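Local structure of transcriptional regulator, BadM/Rrf2 family (Thermincola potens, 4CIC) at residues A[56-61]-A[71-76]. The protein probably binds DNA through a helix-turn-helix as an Rrf2-family transcriptional regulator (IscR), probably of iron-sulfur cluster biogenesis. The protein carries 3 engineered substitutions. Numbering follows the deposited sequence. Where two conformers were deposited one is given.
Sequences AGLVKS and LAREPR
The guanidinium of Arg73 has the methyl CD2 of Leu58 lying over one face, 3.5 Å from NH1, while the carbonyl oxygen of Gly57 stands obliquely to it. The Arg73 chain bends at chi2 (-146°) and chi3 (-64°), which brings its end nearer to 56-61 and lays the guanidinium against Leu58. NH2 also donates to the carbonyl oxygen of Asp77, just after the segment, and has a long, weak ion pair with Asp82. With an alanine in place of Arg73, CD2 of Leu58 is likely to lose its flat neighbour and the Asp77 carbonyl this donor. Within 71-76, Glu74 OE1 sits at the edge and in the plane of the Arg76 guanidinium, in a salt bridge from NE at 2.7 Å.

The backbones are tied by a nearly straight hydrogen bond from Ala72 N to Leu58 O, 2.9 Å. Beside it, CB of Ala72 presses on Gly57 O at 3.3 Å and meets CG of Lys60 at 4.1 Å. Gly57, with its positive phi, closes helix 43-55 in a Schellman motif and turns the chain into the strand.

Val59 and Leu71 form a non-hydrogen-bonded antiparallel pair at the open end of the two-stranded wing of this winged-helix fold. Their side chains both pack on Met18 and Leu21 of helix 9-23; Leu58 and Val59 also touch Leu53 of helix 43-55, and Leu71 reaches Leu133 of helix 133-143.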
ATOM      1  N   ALA A  56      -1.985  11.059  21.644  1.00 25.16           N
ATOM      2  CA  ALA A  56      -1.885  11.842  20.415  1.00 29.11           C
ATOM      3  C   ALA A  56      -2.862  13.000  20.360  1.00 28.56           C
ATOM      4  O   ALA A  56      -2.738  13.881  19.514  1.00 30.47           O
ATOM      5  CB  ALA A  56      -2.116  10.945  19.218  1.00 25.70           C
ATOM      6  N   GLY A  57      -3.860  12.983  21.232  1.00 27.03           N
ATOM      7  CA  GLY A  57      -4.830  14.061  21.252  1.00 28.30           C
ATOM      8  C   GLY A  57      -5.969  13.812  20.275  1.00 28.56           C
ATOM      9  O   GLY A  57      -6.694  14.740  19.918  1.00 29.13           O
ATOM     10  N   LEU A  58      -6.134  12.560  19.856  1.00 23.57           N
ATOM     11  CA  LEU A  58      -7.209  12.188  18.936  1.00 21.45           C
ATOM     12  C   LEU A  58      -8.473  11.754  19.678  1.00 26.50           C
ATOM     13  O   LEU A  58      -9.569  11.841  19.141  1.00 24.80           O
ATOM     14  CB  LEU A  58      -6.771  11.076  17.983  1.00 24.13           C
ATOM     15  CG  LEU A  58      -5.895  11.580  16.831  1.00 26.83           C
ATOM     16  CD1 LEU A  58      -5.381  10.428  15.973  1.00 26.39           C
ATOM     17  CD2 LEU A  58      -6.706  12.575  15.992  1.00 27.44           C
ATOM     18  N   VAL A  59      -8.296  11.243  20.893  1.00 23.83           N
ATOM     19  CA  VAL A  59      -9.439  10.858  21.708  0.51 22.33           C
ATOM     20  C   VAL A  59      -9.214  11.321  23.129  1.00 22.43           C
ATOM     21  O   VAL A  59      -8.083  11.561  23.554  1.00 24.66           O
ATOM     22  CB  VAL A  59      -9.679   9.336  21.725  0.51 23.36           C
ATOM     23  CG1 VAL A  59      -9.821   8.786  20.307  0.51 21.96           C
ATOM     24  CG2 VAL A  59      -8.569   8.639  22.465  0.51 19.38           C
ATOM     25  N   LYS A  60     -10.312  11.508  23.853  1.00 22.46           N
ATOM     26  CA  LYS A  60     -10.203  11.920  25.241  1.00 25.71           C
ATOM     27  C   LYS A  60     -11.139  11.084  26.097  1.00 29.78           C
ATOM     28  O   LYS A  60     -12.136  10.543  25.614  1.00 27.35           O
ATOM     29  CB  LYS A  60     -10.499  13.414  25.399  1.00 31.10           C
ATOM     30  CG  LYS A  60     -11.815  13.846  24.801  1.00 33.96           C
ATOM     31  CD  LYS A  60     -12.076  15.334  25.008  1.00 46.23           C
ATOM     32  CE  LYS A  60     -12.320  15.661  26.467  1.00 58.96           C
ATOM     33  NZ  LYS A  60     -12.557  17.121  26.650  1.00 65.38           N
ATOM     34  N   SER A  61     -10.782  10.968  27.369  1.00 34.92           N
ATOM     35  CA  SER A  61     -11.564  10.242  28.345  1.00 40.06           C
ATOM     36  C   SER A  61     -12.387  11.238  29.148  1.00 33.07           C
ATOM     37  O   SER A  61     -11.931  12.349  29.433  1.00 37.36           O
ATOM     38  CB  SER A  61     -10.632   9.466  29.275  1.00 43.39           C
ATOM     39  OG  SER A  61     -11.337   8.958  30.391  1.00 52.19           O
ATOM     40  N   LEU A  71     -14.205  11.418  20.653  1.00 23.16           N
ATOM     41  CA  LEU A  71     -13.189  12.069  19.825  1.00 22.02           C
ATOM     42  C   LEU A  71     -12.780  13.377  20.484  1.00 21.64           C
ATOM     43  O   LEU A  71     -13.612  14.086  21.077  1.00 24.03           O
ATOM     44  CB  LEU A  71     -13.725  12.377  18.429  1.00 19.12           C
ATOM     45  CG  LEU A  71     -14.131  11.239  17.506  1.00 19.93           C
ATOM     46  CD1 LEU A  71     -14.700  11.817  16.223  1.00 19.88           C
ATOM     47  CD2 LEU A  71     -12.936  10.359  17.192  1.00 20.20           C
ATOM     48  N   ALA A  72     -11.496  13.704  20.360  1.00 24.25           N
ATOM     49  CA  ALA A  72     -10.954  14.946  20.910  1.00 25.24           C
ATOM     50  C   ALA A  72     -10.909  16.092  19.889  1.00 26.64           C
ATOM     51  O   ALA A  72     -10.601  17.237  20.249  1.00 28.57           O
ATOM     52  CB  ALA A  72      -9.566  14.695  21.479  1.00 32.26           C
ATOM     53  N   ARG A  73     -11.201  15.768  18.628  1.00 30.97           N
ATOM     54  CA  ARG A  73     -11.386  16.743  17.548  1.00 31.05           C
ATOM     55  C   ARG A  73     -12.647  16.339  16.791  1.00 25.40           C
ATOM     56  O   ARG A  73     -13.050  15.178  16.847  1.00 25.32           O
ATOM     57  CB  ARG A  73     -10.209  16.714  16.562  1.00 32.51           C
ATOM     58  CG  ARG A  73      -8.859  16.945  17.185  1.00 39.57           C
ATOM     59  CD  ARG A  73      -7.952  17.704  16.232  1.00 38.86           C
ATOM     60  NE  ARG A  73      -7.643  16.973  14.996  1.00 39.57           N
ATOM     61  CZ  ARG A  73      -6.591  16.175  14.841  1.00 42.80           C
ATOM     62  NH1 ARG A  73      -5.759  15.980  15.856  1.00 46.03           N
ATOM     63  NH2 ARG A  73      -6.372  15.567  13.676  1.00 33.32           N
ATOM     64  N   GLU A  74     -13.248  17.279  16.068  1.00 23.69           N
ATOM     65  CA  GLU A  74     -14.463  16.987  15.299  1.00 19.77           C
ATOM     66  C   GLU A  74     -14.070  16.072  14.152  1.00 23.14           C
ATOM     67  O   GLU A  74     -12.950  16.152  13.685  1.00 24.18           O
ATOM     68  CB  GLU A  74     -15.065  18.272  14.733  1.00 22.49           C
ATOM     69  CG  GLU A  74     -15.711  19.193  15.805  1.00 22.17           C
ATOM     70  CD  GLU A  74     -16.066  20.576  15.273  1.00 36.59           C
ATOM     71  OE1 GLU A  74     -16.670  20.674  14.186  1.00 35.35           O
ATOM     72  OE2 GLU A  74     -15.735  21.571  15.949  1.00 44.52           O
ATOM     73  N   PRO A  75     -14.984  15.197  13.710  1.00 20.28           N
ATOM     74  CA  PRO A  75     -14.618  14.271  12.633  1.00 15.87           C
ATOM     75  C   PRO A  75     -14.114  14.974  11.372  1.00 18.96           C
ATOM     76  O   PRO A  75     -13.228  14.410  10.683  1.00 19.62           O
ATOM     77  CB  PRO A  75     -15.923  13.506  12.357  1.00 20.02           C
ATOM     78  CG  PRO A  75     -16.660  13.537  13.739  1.00 19.10           C
ATOM     79  CD  PRO A  75     -16.297  14.882  14.309  1.00 21.35           C
ATOM     80  N   ARG A  76     -14.611  16.165  11.074  1.00 20.11           N
ATOM     81  CA  ARG A  76     -14.166  16.890   9.874  1.00 21.29           C
ATOM     82  C   ARG A  76     -12.702  17.336   9.965  1.00 26.62           C
ATOM     83  O   ARG A  76     -12.079  17.648   8.941  1.00 26.00           O
ATOM     84  CB  ARG A  76     -15.065  18.095   9.590  1.00 20.49           C
ATOM     85  CG  ARG A  76     -14.985  19.167  10.661  1.00 22.42           C
ATOM     86  CD  ARG A  76     -16.129  20.188  10.555  1.00 24.03           C
ATOM     87  NE  ARG A  76     -15.956  21.201  11.596  1.00 33.39           N
ATOM     88  CZ  ARG A  76     -15.342  22.364  11.402  1.00 38.96           C
ATOM     89  NH1 ARG A  76     -14.877  22.673  10.198  1.00 41.74           N
ATOM     90  NH2 ARG A  76     -15.205  23.219  12.404  1.00 40.25           N
TER